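Local atomic coordinates of transcriptional regulator (PDB entry 5V8C), a protein that probably acts as a LytR-Cps2A-Psr phosphotransferase that mediates glycosylation of a cell wall-anchored surface protein in the Gram-positive bacterium Actinomyces oris. Residues Ala1-Met11 against His219-Ser229; Gly49-Leu57 against Asp84-Pro92. All blocks are in the same frame, centred on the assembly; numbering follows the deposited sequence. Where two conformers were deposited one is given.

Contact 1. Residues Ala1-Met11 against His219-Ser229. With CO (cobalt (II) ion), chain B.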
ATOM      1  N   ALA A   1      22.928  -2.086 -14.206  1.00102.53           N
ATOM      2  CA  ALA A   1      23.571  -2.256 -12.906  1.00102.48           C
ATOM      3  C   ALA A   1      22.615  -2.266 -11.694  1.00107.13           C
ATOM      4  O   ALA A   1      22.959  -2.857 -10.669  1.00107.96           O
ATOM      5  CB  ALA A   1      24.651  -1.201 -12.713  1.00103.14           C
ATOM      6  N   HIS A   2      21.446  -1.592 -11.801  1.00102.28           N
ATOM      7  CA  HIS A   2      20.417  -1.432 -10.754  1.00101.23           C
ATOM      8  C   HIS A   2      20.336  -2.535  -9.689  1.00100.57           C
ATOM      9  O   HIS A   2      19.975  -3.669  -9.995  1.00 98.06           O
ATOM     10  CB  HIS A   2      19.025  -1.248 -11.378  1.00102.29           C
ATOM     11  CG  HIS A   2      18.825   0.074 -12.039  1.00106.12           C
ATOM     12  ND1 HIS A   2      18.894   0.208 -13.413  1.00108.12           N
ATOM     13  CD2 HIS A   2      18.567   1.284 -11.493  1.00108.35           C
ATOM     14  CE1 HIS A   2      18.684   1.491 -13.661  1.00107.73           C
ATOM     15  NE2 HIS A   2      18.480   2.178 -12.537  1.00108.17           N
ATOM     16  N   ARG A   3      20.604  -2.166  -8.427  1.00 96.55           N
ATOM     17  CA  ARG A   3      20.504  -3.058  -7.266  1.00 96.01           C
ATOM     18  C   ARG A   3      19.578  -2.430  -6.216  1.00 96.45           C
ATOM     19  O   ARG A   3      19.603  -1.215  -6.047  1.00 95.65           O
ATOM     20  CB  ARG A   3      21.889  -3.315  -6.643  1.00 97.73           C
ATOM     21  CG  ARG A   3      22.699  -4.416  -7.322  1.00110.10           C
ATOM     22  CD  ARG A   3      24.068  -4.578  -6.679  1.00122.04           C
ATOM     23  NE  ARG A   3      24.955  -3.452  -6.983  1.00135.34           N
ATOM     24  CZ  ARG A   3      25.987  -3.082  -6.229  1.00152.30           C
ATOM     25  NH1 ARG A   3      26.271  -3.738  -5.111  1.00142.86           N
ATOM     26  NH2 ARG A   3      26.739  -2.048  -6.583  1.00136.35           N
ATOM     27  N   PRO A   4      18.770  -3.216  -5.476  1.00 91.54           N
ATOM     28  CA  PRO A   4      17.896  -2.600  -4.470  1.00 90.58           C
ATOM     29  C   PRO A   4      18.653  -2.138  -3.236  1.00 92.87           C
ATOM     30  O   PRO A   4      19.683  -2.724  -2.897  1.00 92.73           O
ATOM     31  CB  PRO A   4      16.916  -3.727  -4.123  1.00 92.27           C
ATOM     32  CG  PRO A   4      17.698  -4.973  -4.348  1.00 96.84           C
ATOM     33  CD  PRO A   4      18.577  -4.682  -5.536  1.00 92.84           C
ATOM     34  N   ALA A   5      18.117  -1.122  -2.534  1.00 87.95           N
ATOM     35  CA  ALA A   5      18.682  -0.666  -1.267  1.00 87.58           C
ATOM     36  C   ALA A   5      18.343  -1.722  -0.216  1.00 91.96           C
ATOM     37  O   ALA A   5      17.310  -2.395  -0.324  1.00 91.45           O
ATOM     38  CB  ALA A   5      18.084   0.673  -0.871  1.00 88.22           C
ATOM     39  N   ARG A   6      19.238  -1.932   0.748  1.00 88.47           N
ATOM     40  CA  ARG A   6      18.995  -2.963   1.749  1.00 88.15           C
ATOM     41  C   ARG A   6      18.810  -2.403   3.156  1.00 93.76           C
ATOM     42  O   ARG A   6      19.417  -1.391   3.521  1.00 94.23           O
ATOM     43  CB  ARG A   6      20.075  -4.059   1.718  1.00 87.19           C
ATOM     44  CG  ARG A   6      20.443  -4.573   0.320  1.00 99.32           C
ATOM     45  CD  ARG A   6      19.263  -5.106  -0.476  1.00105.85           C
ATOM     46  NE  ARG A   6      18.785  -6.386   0.037  1.00107.46           N
ATOM     47  CZ  ARG A   6      18.597  -7.462  -0.716  1.00117.96           C
ATOM     48  NH1 ARG A   6      18.837  -7.418  -2.022  1.00 97.22           N
ATOM     49  NH2 ARG A   6      18.173  -8.592  -0.171  1.00108.18           N
ATOM     50  N   VAL A   7      17.928  -3.045   3.927  1.00 89.32           N
ATOM     51  CA  VAL A   7      17.667  -2.670   5.305  1.00 89.05           C
ATOM     52  C   VAL A   7      17.645  -3.907   6.175  1.00 94.17           C
ATOM     53  O   VAL A   7      17.025  -4.905   5.818  1.00 93.33           O
ATOM     54  CB  VAL A   7      16.401  -1.793   5.504  1.00 92.56           C
ATOM     55  CG1 VAL A   7      16.695  -0.330   5.207  1.00 92.43           C
ATOM     56  CG2 VAL A   7      15.225  -2.297   4.671  1.00 92.36           C
ATOM     57  N   ASP A   8      18.347  -3.860   7.304  1.00 91.97           N
ATOM     58  CA  ASP A   8      18.323  -4.983   8.223  1.00 92.18           C
ATOM     59  C   ASP A   8      17.039  -4.875   9.039  1.00 94.23           C
ATOM     60  O   ASP A   8      16.791  -3.843   9.666  1.00 94.33           O
ATOM     61  CB  ASP A   8      19.571  -4.992   9.129  1.00 94.61           C
ATOM     62  CG  ASP A   8      20.891  -5.124   8.385  1.00109.12           C
ATOM     63  OD1 ASP A   8      21.138  -6.203   7.792  1.00109.55           O
ATOM     64  OD2 ASP A   8      21.703  -4.173   8.447  1.00117.48           O
ATOM     65  N   ILE A   9      16.171  -5.885   8.928  1.00 88.39           N
ATOM     66  CA  ILE A   9      14.937  -5.937   9.695  1.00 87.42           C
ATOM     67  C   ILE A   9      14.842  -7.277  10.389  1.00 89.12           C
ATOM     68  O   ILE A   9      15.053  -8.316   9.759  1.00 87.88           O
ATOM     69  CB  ILE A   9      13.673  -5.596   8.832  1.00 91.23           C
ATOM     70  CG1 ILE A   9      13.377  -4.090   8.858  1.00 91.07           C
ATOM     71  CG2 ILE A   9      12.416  -6.380   9.271  1.00 92.92           C
ATOM     72  CD1 ILE A   9      13.882  -3.398   7.742  1.00 97.19           C
ATOM     73  N   ALA A  10      14.563  -7.252  11.700  1.00 85.57           N
ATOM     74  CA  ALA A  10      14.327  -8.458  12.483  1.00 84.80           C
ATOM     75  C   ALA A  10      12.853  -8.789  12.287  1.00 89.01           C
ATOM     76  O   ALA A  10      11.980  -8.100  12.830  1.00 91.00           O
ATOM     77  CB  ALA A  10      14.642  -8.216  13.956  1.00 85.11           C
ATOM     78  N   MET A  11      12.593  -9.796  11.437  1.00 83.15           N
ATOM     79  CA  MET A  11      11.237 -10.222  11.118  0.60 82.50           C
ATOM     80  C   MET A  11      10.540 -10.804  12.340  1.00 89.73           C
ATOM     81  O   MET A  11      11.181 -11.454  13.162  1.00 90.83           O
ATOM     82  CB  MET A  11      11.213 -11.209   9.939  0.60 84.11           C
ATOM     83  CG  MET A  11      11.462 -10.556   8.586  0.60 86.67           C
ATOM     84  SD  MET A  11      10.317  -9.207   8.177  0.60 89.43           S
ATOM     85  CE  MET A  11      10.936  -8.749   6.644  0.60 85.94           C
ATOM     86  N   HIS A 219      14.636  -4.646 -14.267  1.00 85.01           N
ATOM     87  CA  HIS A 219      15.893  -4.013 -13.897  1.00 85.65           C
ATOM     88  C   HIS A 219      15.646  -2.690 -13.170  1.00 92.70           C
ATOM     89  O   HIS A 219      16.168  -2.510 -12.073  1.00 93.06           O
ATOM     90  CB  HIS A 219      16.799  -3.823 -15.118  1.00 87.09           C
ATOM     91  CG  HIS A 219      18.182  -3.389 -14.761  1.00 91.62           C
ATOM     92  ND1 HIS A 219      19.059  -4.239 -14.110  1.00 94.02           N
ATOM     93  CD2 HIS A 219      18.795  -2.200 -14.967  1.00 93.44           C
ATOM     94  CE1 HIS A 219      20.164  -3.538 -13.927  1.00 94.48           C
ATOM     95  NE2 HIS A 219      20.050  -2.302 -14.420  1.00 94.73           N
ATOM     96  N   THR A 220      14.788  -1.804 -13.728  1.00 91.58           N
ATOM     97  CA  THR A 220      14.473  -0.502 -13.123  1.00 91.80           C
ATOM     98  C   THR A 220      13.746  -0.631 -11.788  1.00 94.84           C
ATOM     99  O   THR A 220      14.083   0.103 -10.852  1.00 95.18           O
ATOM    100  CB  THR A 220      13.729   0.416 -14.093  1.00106.39           C
ATOM    101  OG1 THR A 220      12.709  -0.326 -14.756  1.00111.23           O
ATOM    102  CG2 THR A 220      14.660   1.057 -15.114  1.00107.81           C
ATOM    103  N   VAL A 221      12.777  -1.573 -11.686  1.00 88.85           N
ATOM    104  CA  VAL A 221      12.056  -1.844 -10.438  1.00 87.05           C
ATOM    105  C   VAL A 221      13.025  -2.202  -9.297  1.00 89.60           C
ATOM    106  O   VAL A 221      12.920  -1.633  -8.213  1.00 89.34           O
ATOM    107  CB  VAL A 221      10.930  -2.892 -10.623  1.00 90.05           C
ATOM    108  CG1 VAL A 221      10.697  -3.701  -9.346  1.00 89.38           C
ATOM    109  CG2 VAL A 221       9.638  -2.214 -11.067  1.00 89.02           C
ATOM    110  N   ALA A 222      14.010  -3.072  -9.569  1.00 84.90           N
ATOM    111  CA  ALA A 222      15.013  -3.478  -8.586  1.00 85.07           C
ATOM    112  C   ALA A 222      15.827  -2.292  -8.072  1.00 87.87           C
ATOM    113  O   ALA A 222      16.140  -2.233  -6.892  1.00 87.76           O
ATOM    114  CB  ALA A 222      15.937  -4.535  -9.181  1.00 86.94           C
ATOM    115  N   GLY A 223      16.126  -1.343  -8.951  1.00 84.30           N
ATOM    116  CA  GLY A 223      16.901  -0.160  -8.598  1.00 84.92           C
ATOM    117  C   GLY A 223      16.104   0.959  -7.956  1.00 86.56           C
ATOM    118  O   GLY A 223      16.692   1.949  -7.525  1.00 87.61           O
ATOM    119  N   ASN A 224      14.766   0.837  -7.908  1.00 80.20           N
ATOM    120  CA  ASN A 224      13.895   1.862  -7.323  1.00 79.07           C
ATOM    121  C   ASN A 224      13.023   1.271  -6.232  1.00 80.50           C
ATOM    122  O   ASN A 224      11.828   1.542  -6.177  1.00 76.09           O
ATOM    123  CB  ASN A 224      13.044   2.540  -8.402  1.00 80.81           C
ATOM    124  CG  ASN A 224      13.831   3.488  -9.265  1.00111.79           C
ATOM    125  OD1 ASN A 224      13.844   4.708  -9.046  1.00109.16           O
ATOM    126  ND2 ASN A 224      14.526   2.945 -10.252  1.00103.85           N
ATOM    127  N   ILE A 225      13.646   0.455  -5.361  1.00 80.31           N
ATOM    128  CA  ILE A 225      13.017  -0.308  -4.291  1.00 80.29           C
ATOM    129  C   ILE A 225      14.010  -0.537  -3.167  1.00 84.14           C
ATOM    130  O   ILE A 225      15.207  -0.716  -3.411  1.00 85.38           O
ATOM    131  CB  ILE A 225      12.519  -1.668  -4.894  1.00 84.32           C
ATOM    132  CG1 ILE A 225      11.090  -1.562  -5.483  1.00 83.47           C
ATOM    133  CG2 ILE A 225      12.650  -2.894  -3.959  1.00 86.23           C
ATOM    134  CD1 ILE A 225      10.146  -0.825  -4.722  1.00 95.39           C
ATOM    135  N   THR A 226      13.496  -0.598  -1.937  1.00 79.30           N
ATOM    136  CA  THR A 226      14.269  -0.962  -0.766  1.00 79.88           C
ATOM    137  C   THR A 226      13.682  -2.280  -0.248  1.00 81.20           C
ATOM    138  O   THR A 226      12.463  -2.422  -0.168  1.00 78.35           O
ATOM    139  CB  THR A 226      14.290   0.185   0.249  1.00 93.72           C
ATOM    140  OG1 THR A 226      14.763   1.365  -0.400  1.00 97.43           O
ATOM    141  CG2 THR A 226      15.163  -0.113   1.450  1.00 94.23           C
ATOM    142  N   LEU A 227      14.553  -3.268   0.003  1.00 79.32           N
ATOM    143  CA  LEU A 227      14.198  -4.603   0.483  1.00 79.72           C
ATOM    144  C   LEU A 227      14.894  -4.881   1.803  1.00 88.02           C
ATOM    145  O   LEU A 227      16.033  -4.438   1.996  1.00 89.49           O
ATOM    146  CB  LEU A 227      14.679  -5.680  -0.513  1.00 79.49           C
ATOM    147  CG  LEU A 227      13.953  -5.825  -1.839  1.00 82.74           C
ATOM    148  CD1 LEU A 227      14.598  -6.914  -2.680  1.00 83.30           C
ATOM    149  CD2 LEU A 227      12.459  -6.098  -1.641  1.00 83.86           C
ATOM    150  N   ASP A 228      14.275  -5.712   2.666  1.00 84.30           N
ATOM    151  CA  ASP A 228      14.957  -6.145   3.876  1.00 85.76           C
ATOM    152  C   ASP A 228      16.106  -7.067   3.457  1.00 89.00           C
ATOM    153  O   ASP A 228      16.093  -7.591   2.346  1.00 86.28           O
ATOM    154  CB  ASP A 228      14.004  -6.832   4.870  1.00 88.11           C
ATOM    155  CG  ASP A 228      13.458  -8.153   4.392  1.00103.92           C
ATOM    156  OD1 ASP A 228      14.104  -9.197   4.656  1.00111.99           O
ATOM    157  OD2 ASP A 228      12.382  -8.153   3.771  1.00104.98           O
ATOM    158  N   SER A 229      17.106  -7.232   4.321  1.00 88.25           N
ATOM    159  CA  SER A 229      18.291  -8.034   4.030  1.00 89.32           C
ATOM    160  C   SER A 229      17.992  -9.501   3.744  1.00 93.75           C
ATOM    161  O   SER A 229      18.673 -10.095   2.914  1.00 93.34           O
ATOM    162  CB  SER A 229      19.307  -7.907   5.158  1.00 94.34           C
ATOM    163  OG  SER A 229      19.684  -6.554   5.356  1.00 99.77           O
TER
HETATM  164 CO    CO B 401      21.452  -0.573 -13.596  1.00100.21          CO
HETATM  165  O   HOH W   1      16.548  -8.041   7.150  1.00102.10           O

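Contact 2. Residues Gly49-Leu57 against Asp84-Pro92. With PO4 (phosphate ion), chain C.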
ATOM      1  N   GLY A  49      13.211  10.270  10.296  1.00116.90           N
ATOM      2  CA  GLY A  49      12.038  11.123  10.183  1.00115.07           C
ATOM      3  C   GLY A  49      11.333  10.976   8.850  1.00115.89           C
ATOM      4  O   GLY A  49      11.636  11.704   7.901  1.00115.71           O
ATOM      5  N   SER A  50      10.394  10.019   8.768  1.00108.90           N
ATOM      6  CA  SER A  50       9.618   9.744   7.559  1.00105.36           C
ATOM      7  C   SER A  50       8.264   9.113   7.914  1.00104.45           C
ATOM      8  O   SER A  50       8.156   8.418   8.924  1.00103.93           O
ATOM      9  CB  SER A  50      10.402   8.838   6.612  1.00109.39           C
ATOM     10  OG  SER A  50       9.956   8.979   5.273  1.00116.15           O
ATOM     11  N   ARG A  51       7.233   9.364   7.093  1.00 97.55           N
ATOM     12  CA  ARG A  51       5.889   8.839   7.336  1.00 95.75           C
ATOM     13  C   ARG A  51       5.474   7.840   6.263  1.00 96.27           C
ATOM     14  O   ARG A  51       5.876   7.972   5.108  1.00 93.87           O
ATOM     15  CB  ARG A  51       4.864   9.980   7.416  1.00 96.33           C
ATOM     16  CG  ARG A  51       4.863  10.729   8.738  1.00106.58           C
ATOM     17  CD  ARG A  51       3.539  11.429   8.955  1.00118.81           C
ATOM     18  NE  ARG A  51       3.593  12.355  10.085  1.00133.72           N
ATOM     19  CZ  ARG A  51       2.534  12.985  10.583  1.00151.70           C
ATOM     20  NH1 ARG A  51       1.329  12.785  10.064  1.00139.47           N
ATOM     21  NH2 ARG A  51       2.670  13.812  11.612  1.00140.52           N
ATOM     22  N   ALA A  52       4.656   6.847   6.643  1.00 92.52           N
ATOM     23  CA  ALA A  52       4.161   5.838   5.707  1.00 90.23           C
ATOM     24  C   ALA A  52       2.814   6.287   5.137  1.00 92.65           C
ATOM     25  O   ALA A  52       1.822   6.337   5.864  1.00 93.52           O
ATOM     26  CB  ALA A  52       4.021   4.496   6.411  1.00 91.53           C
ATOM     27  N   ASP A  53       2.795   6.685   3.861  1.00 86.78           N
ATOM     28  CA  ASP A  53       1.582   7.134   3.188  1.00 85.50           C
ATOM     29  C   ASP A  53       0.743   5.942   2.749  1.00 87.27           C
ATOM     30  O   ASP A  53      -0.484   5.998   2.814  1.00 86.87           O
ATOM     31  CB  ASP A  53       1.928   8.022   1.978  1.00 87.23           C
ATOM     32  CG  ASP A  53       2.470   9.394   2.338  1.00105.16           C
ATOM     33  OD1 ASP A  53       2.464   9.743   3.543  1.00108.90           O
ATOM     34  OD2 ASP A  53       2.885  10.130   1.413  1.00112.23           O
ATOM     35  N   VAL A  54       1.410   4.856   2.327  1.00 81.93           N
ATOM     36  CA  VAL A  54       0.764   3.632   1.848  1.00 80.44           C
ATOM     37  C   VAL A  54       1.272   2.429   2.640  1.00 82.83           C
ATOM     38  O   VAL A  54       2.481   2.264   2.806  1.00 84.87           O
ATOM     39  CB  VAL A  54       0.999   3.454   0.328  1.00 83.97           C
ATOM     40  CG1 VAL A  54       0.433   2.129  -0.172  1.00 83.79           C
ATOM     41  CG2 VAL A  54       0.409   4.623  -0.460  1.00 83.40           C
ATOM     42  N   ILE A  55       0.346   1.605   3.148  1.00 75.51           N
ATOM     43  CA  ILE A  55       0.647   0.393   3.915  1.00 74.51           C
ATOM     44  C   ILE A  55      -0.270  -0.685   3.393  1.00 76.72           C
ATOM     45  O   ILE A  55      -1.472  -0.634   3.649  1.00 77.00           O
ATOM     46  CB  ILE A  55       0.436   0.576   5.442  1.00 78.37           C
ATOM     47  CG1 ILE A  55       1.136   1.831   6.004  1.00 78.97           C
ATOM     48  CG2 ILE A  55       0.835  -0.671   6.204  1.00 79.87           C
ATOM     49  CD1 ILE A  55       0.199   2.945   6.260  1.00 75.54           C
ATOM     50  N   ALA A  56       0.285  -1.646   2.658  1.00 71.97           N
ATOM     51  CA  ALA A  56      -0.481  -2.756   2.103  1.00 71.69           C
ATOM     52  C   ALA A  56       0.200  -4.092   2.387  1.00 74.55           C
ATOM     53  O   ALA A  56       1.430  -4.203   2.329  1.00 72.64           O
ATOM     54  CB  ALA A  56      -0.654  -2.577   0.598  1.00 71.10           C
ATOM     55  N   LEU A  57      -0.605  -5.111   2.667  1.00 71.49           N
ATOM     56  CA  LEU A  57      -0.065  -6.437   2.857  1.00 72.83           C
ATOM     57  C   LEU A  57      -0.466  -7.328   1.681  1.00 81.45           C
ATOM     58  O   LEU A  57      -1.648  -7.404   1.335  1.00 82.74           O
ATOM     59  CB  LEU A  57      -0.379  -7.028   4.245  1.00 74.55           C
ATOM     60  CG  LEU A  57      -1.824  -7.281   4.635  1.00 80.04           C
ATOM     61  CD1 LEU A  57      -2.225  -8.723   4.333  1.00 82.25           C
ATOM     62  CD2 LEU A  57      -2.041  -6.989   6.110  1.00 78.73           C
ATOM     63  N   ASP A  84      -0.138   4.273  18.469  1.00 93.63           N
ATOM     64  CA  ASP A  84       0.374   5.111  17.387  1.00 91.01           C
ATOM     65  C   ASP A  84      -0.484   4.909  16.154  1.00 92.97           C
ATOM     66  O   ASP A  84      -1.049   3.830  15.965  1.00 92.35           O
ATOM     67  CB  ASP A  84       1.828   4.742  17.017  1.00 93.32           C
ATOM     68  CG  ASP A  84       2.910   4.881  18.085  1.00121.21           C
ATOM     69  OD1 ASP A  84       2.638   5.509  19.143  1.00126.32           O
ATOM     70  OD2 ASP A  84       4.046   4.399  17.846  1.00129.70           O
ATOM     71  N   ARG A  85      -0.526   5.918  15.268  1.00 88.04           N
ATOM     72  CA  ARG A  85      -1.201   5.766  13.988  1.00 84.75           C
ATOM     73  C   ARG A  85      -0.226   5.068  13.045  1.00 87.61           C
ATOM     74  O   ARG A  85       0.987   5.284  13.146  1.00 87.36           O
ATOM     75  CB  ARG A  85      -1.615   7.120  13.403  1.00 80.74           C
ATOM     76  CG  ARG A  85      -2.804   7.765  14.097  1.00 84.49           C
ATOM     77  CD  ARG A  85      -3.245   9.033  13.379  1.00 81.73           C
ATOM     78  NE  ARG A  85      -2.110   9.914  13.107  1.00 88.32           N
ATOM     79  CZ  ARG A  85      -1.936  10.577  11.972  1.00104.84           C
ATOM     80  NH1 ARG A  85      -2.842  10.503  11.006  1.00 89.29           N
ATOM     81  NH2 ARG A  85      -0.865  11.341  11.802  1.00 98.03           N
ATOM     82  N   LEU A  86      -0.755   4.232  12.135  1.00 82.73           N
ATOM     83  CA  LEU A  86       0.026   3.477  11.160  1.00 82.09           C
ATOM     84  C   LEU A  86       1.075   4.337  10.430  1.00 85.52           C
ATOM     85  O   LEU A  86       2.220   3.916  10.282  1.00 85.78           O
ATOM     86  CB  LEU A  86      -0.918   2.805  10.151  1.00 80.58           C
ATOM     87  CG  LEU A  86      -1.057   1.292  10.234  1.00 86.03           C
ATOM     88  CD1 LEU A  86      -1.744   0.879  11.510  1.00 89.34           C
ATOM     89  CD2 LEU A  86      -1.860   0.774   9.073  1.00 84.05           C
ATOM     90  N   ALA A  87       0.698   5.548  10.018  1.00 81.46           N
ATOM     91  CA  ALA A  87       1.593   6.461   9.307  1.00 81.51           C
ATOM     92  C   ALA A  87       2.768   6.925  10.179  1.00 86.19           C
ATOM     93  O   ALA A  87       3.875   7.130   9.680  1.00 85.22           O
ATOM     94  CB  ALA A  87       0.805   7.666   8.808  1.00 81.33           C
ATOM     95  N   THR A  88       2.513   7.073  11.476  1.00 84.18           N
ATOM     96  CA  THR A  88       3.458   7.575  12.458  1.00 85.93           C
ATOM     97  C   THR A  88       4.463   6.495  12.887  1.00 90.60           C
ATOM     98  O   THR A  88       5.604   6.834  13.198  1.00 91.93           O
ATOM     99  CB  THR A  88       2.670   8.240  13.594  1.00 89.95           C
ATOM    100  OG1 THR A  88       2.644   9.633  13.319  1.00 89.56           O
ATOM    101  CG2 THR A  88       3.245   7.983  14.983  1.00 88.13           C
ATOM    102  N   THR A  89       4.077   5.208  12.840  1.00 86.10           N
ATOM    103  CA  THR A  89       4.979   4.100  13.189  1.00 86.67           C
ATOM    104  C   THR A  89       6.263   4.054  12.330  1.00 90.37           C
ATOM    105  O   THR A  89       7.259   3.482  12.769  1.00 92.82           O
ATOM    106  CB  THR A  89       4.245   2.751  13.163  1.00 84.72           C
ATOM    107  OG1 THR A  89       3.889   2.452  11.815  1.00 78.53           O
ATOM    108  CG2 THR A  89       3.015   2.722  14.065  1.00 80.89           C
ATOM    109  N   TYR A  90       6.248   4.654  11.126  1.00 84.26           N
ATOM    110  CA  TYR A  90       7.408   4.636  10.234  1.00 84.07           C
ATOM    111  C   TYR A  90       8.562   5.554  10.675  1.00 90.64           C
ATOM    112  O   TYR A  90       9.717   5.276  10.331  1.00 91.42           O
ATOM    113  CB  TYR A  90       7.007   4.921   8.771  1.00 83.02           C
ATOM    114  CG  TYR A  90       8.087   4.497   7.798  1.00 85.96           C
ATOM    115  CD1 TYR A  90       8.436   3.157   7.654  1.00 87.21           C
ATOM    116  CD2 TYR A  90       8.860   5.443   7.132  1.00 87.44           C
ATOM    117  CE1 TYR A  90       9.496   2.767   6.844  1.00 85.77           C
ATOM    118  CE2 TYR A  90       9.919   5.063   6.311  1.00 88.32           C
ATOM    119  CZ  TYR A  90      10.233   3.722   6.170  1.00 92.14           C
ATOM    120  OH  TYR A  90      11.271   3.338   5.361  1.00 93.45           O
ATOM    121  N   VAL A  91       8.248   6.622  11.447  1.00 87.28           N
ATOM    122  CA  VAL A  91       9.184   7.657  11.928  1.00 88.74           C
ATOM    123  C   VAL A  91      10.491   7.085  12.541  1.00 94.67           C
ATOM    124  O   VAL A  91      11.556   7.453  12.048  1.00 94.65           O
ATOM    125  CB  VAL A  91       8.497   8.686  12.866  1.00 92.67           C
ATOM    126  CG1 VAL A  91       9.519   9.579  13.559  1.00 95.00           C
ATOM    127  CG2 VAL A  91       7.478   9.524  12.100  1.00 89.73           C
ATOM    128  N   PRO A  92      10.482   6.188  13.554  1.00 93.42           N
ATOM    129  CA  PRO A  92      11.762   5.661  14.050  1.00 95.82           C
ATOM    130  C   PRO A  92      12.399   4.562  13.179  1.00100.05           C
ATOM    131  O   PRO A  92      13.493   4.092  13.489  1.00100.67           O
ATOM    132  CB  PRO A  92      11.424   5.177  15.460  1.00 99.65           C
ATOM    133  CG  PRO A  92       9.995   4.858  15.427  1.00102.30           C
ATOM    134  CD  PRO A  92       9.343   5.608  14.293  1.00 95.33           C
TER
HETATM  135  P   PO4 C 402      -1.038  14.547   8.498  1.00188.50           P
HETATM  136  O1  PO4 C 402      -0.549  15.689   9.505  1.00188.45           O
HETATM  137  O2  PO4 C 402      -1.734  13.377   9.339  1.00188.51           O
HETATM  138  O3  PO4 C 402       0.225  13.952   7.715  1.00188.35           O
HETATM  139  O4  PO4 C 402      -2.050  15.141   7.480  1.00188.27           O

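Contact 1. Residues Ala1-Met11 against His219-Ser229
His2 lays its CB over one face of the His219 imidazole, and of all the residues here it has the most surface covered. His2 CB lies 3.6 Å from the centroid of the His219 ring, a CH-pi contact. The two ring planes are turned 77° apart. Both histidines belong to a cobalt(II) site. His219 NE2 binds the ion at 2.4 Å. Ala1 N, the first nitrogen of the chain, binds it at 2.2 Å. His2 ND1 is more distant, 2.7 Å from the cobalt. His219 sits in the last turns of helix 211-223. With CG anti to the backbone N (chi1 -170°), its ring leans out to the metal.

Beyond Pro4, which packs its CG on Leu227 CD1, the chain becomes strand 5-7. It runs parallel to strand 226-228 and forms one edge of the mixed sheet. Ala5 N donates to Ile225 O, Leu227 N to Ala5 O, and Val7 N to Leu227 O. Ser229 makes two bonds. Ser229 N continues the ladder, donating to Val7 O at 2.8 Å. Beyond it, Ser229 OG donates to Asp8 OD1 at 2.9 Å, coming from above the carboxylate plane. Arg6 bends back across Leu227 CB, and its NH2 makes weak bonds to Asp228 O and Ser229 O.

Asp228 points to the face of the sheet that carries Ala5, Val7 and Thr226. Its OD2 accepts from Leu112 N of strand 111-115. Cobalt therefore ties the amino end to the helix, while main-chain bonds hold the strand. Because each gives a lone pair to the ion, Ala1 N probably binds as a neutral amine, and His219 NE2 probably carries no proton.

Contact 2. Residues Gly49-Leu57 against Asp84-Pro92
Gly49 passes beside Val91, and Ser50 follows against Tyr90. Ser50 CB is 3.8 Å from Tyr90 CD2, while Ser50 O lies at the edge of the ring, near its plane. Ser50 O is also 3.4 Å from Val91 CG2. Ser50 OG turns to Asp29 O instead. Tyr90 reaches across because its CG stands anti to the backbone N (chi1 -163°). An alanine in place of Tyr90 would probably leave Ser50 CB without the ring edge it packs against, and a gap would be likely to open beside Thr28, which the Tyr90 side chain also touches.

Arg51 stretches out along the surface to a phosphate ion, with its NH1 2.8 Å from phosphate O3. Arg85 comes from strand 83-85, and its NH2 makes a weak bond of 3.3 Å to phosphate O2. The two guanidinium planes are 74° apart, and Thr88 OG1 lies over the face of that of Arg51. The phosphate is probably from the crystallisation liquor. Its place between two arginines is consistent with an anion-binding patch in a family that handles phosphate-linked lipid substrates.

Ala52 N donates to Ala87 O at 3.1 Å, on a lone pair in the carbonyl plane. This bond joins the 49-57 segment at Ala52 to the irregular helical turn 86-91. Ala52 CB packs on Tyr90 CB, 3.8 Å away. At Asp53 the chain turns a corner. Asp53 and Val54 both face Gly27 of strand 23-28, a classic beta bulge. Past it, Ile55 points back to the turn, and its CD1 meets Leu86 CB at 4.1 Å, with Leu70 of strand 65-70 beside both side chains.

How the contacts relate
Both contacts reach the same mixed sheet. Contact 1 forms its edge, where strand 5-7 is outermost. Contact 2 involves strand 52-60, an inner strand of that sheet. Their centres are about 18 Å apart and they do not touch. Contact 1 lies farther from the centre of the chain, its own centre about 17 Å away against about 11 Å, yet both are only partly buried. Along the sequence, contact 2 is nested inside the span of chain that contact 1 closes. Their chemistry differs. Contact 1 combines a regular parallel ladder with a metal site. Contact 2 has one cross-segment hydrogen bond, apolar packing inside, and two arginines at a phosphate on its outer side.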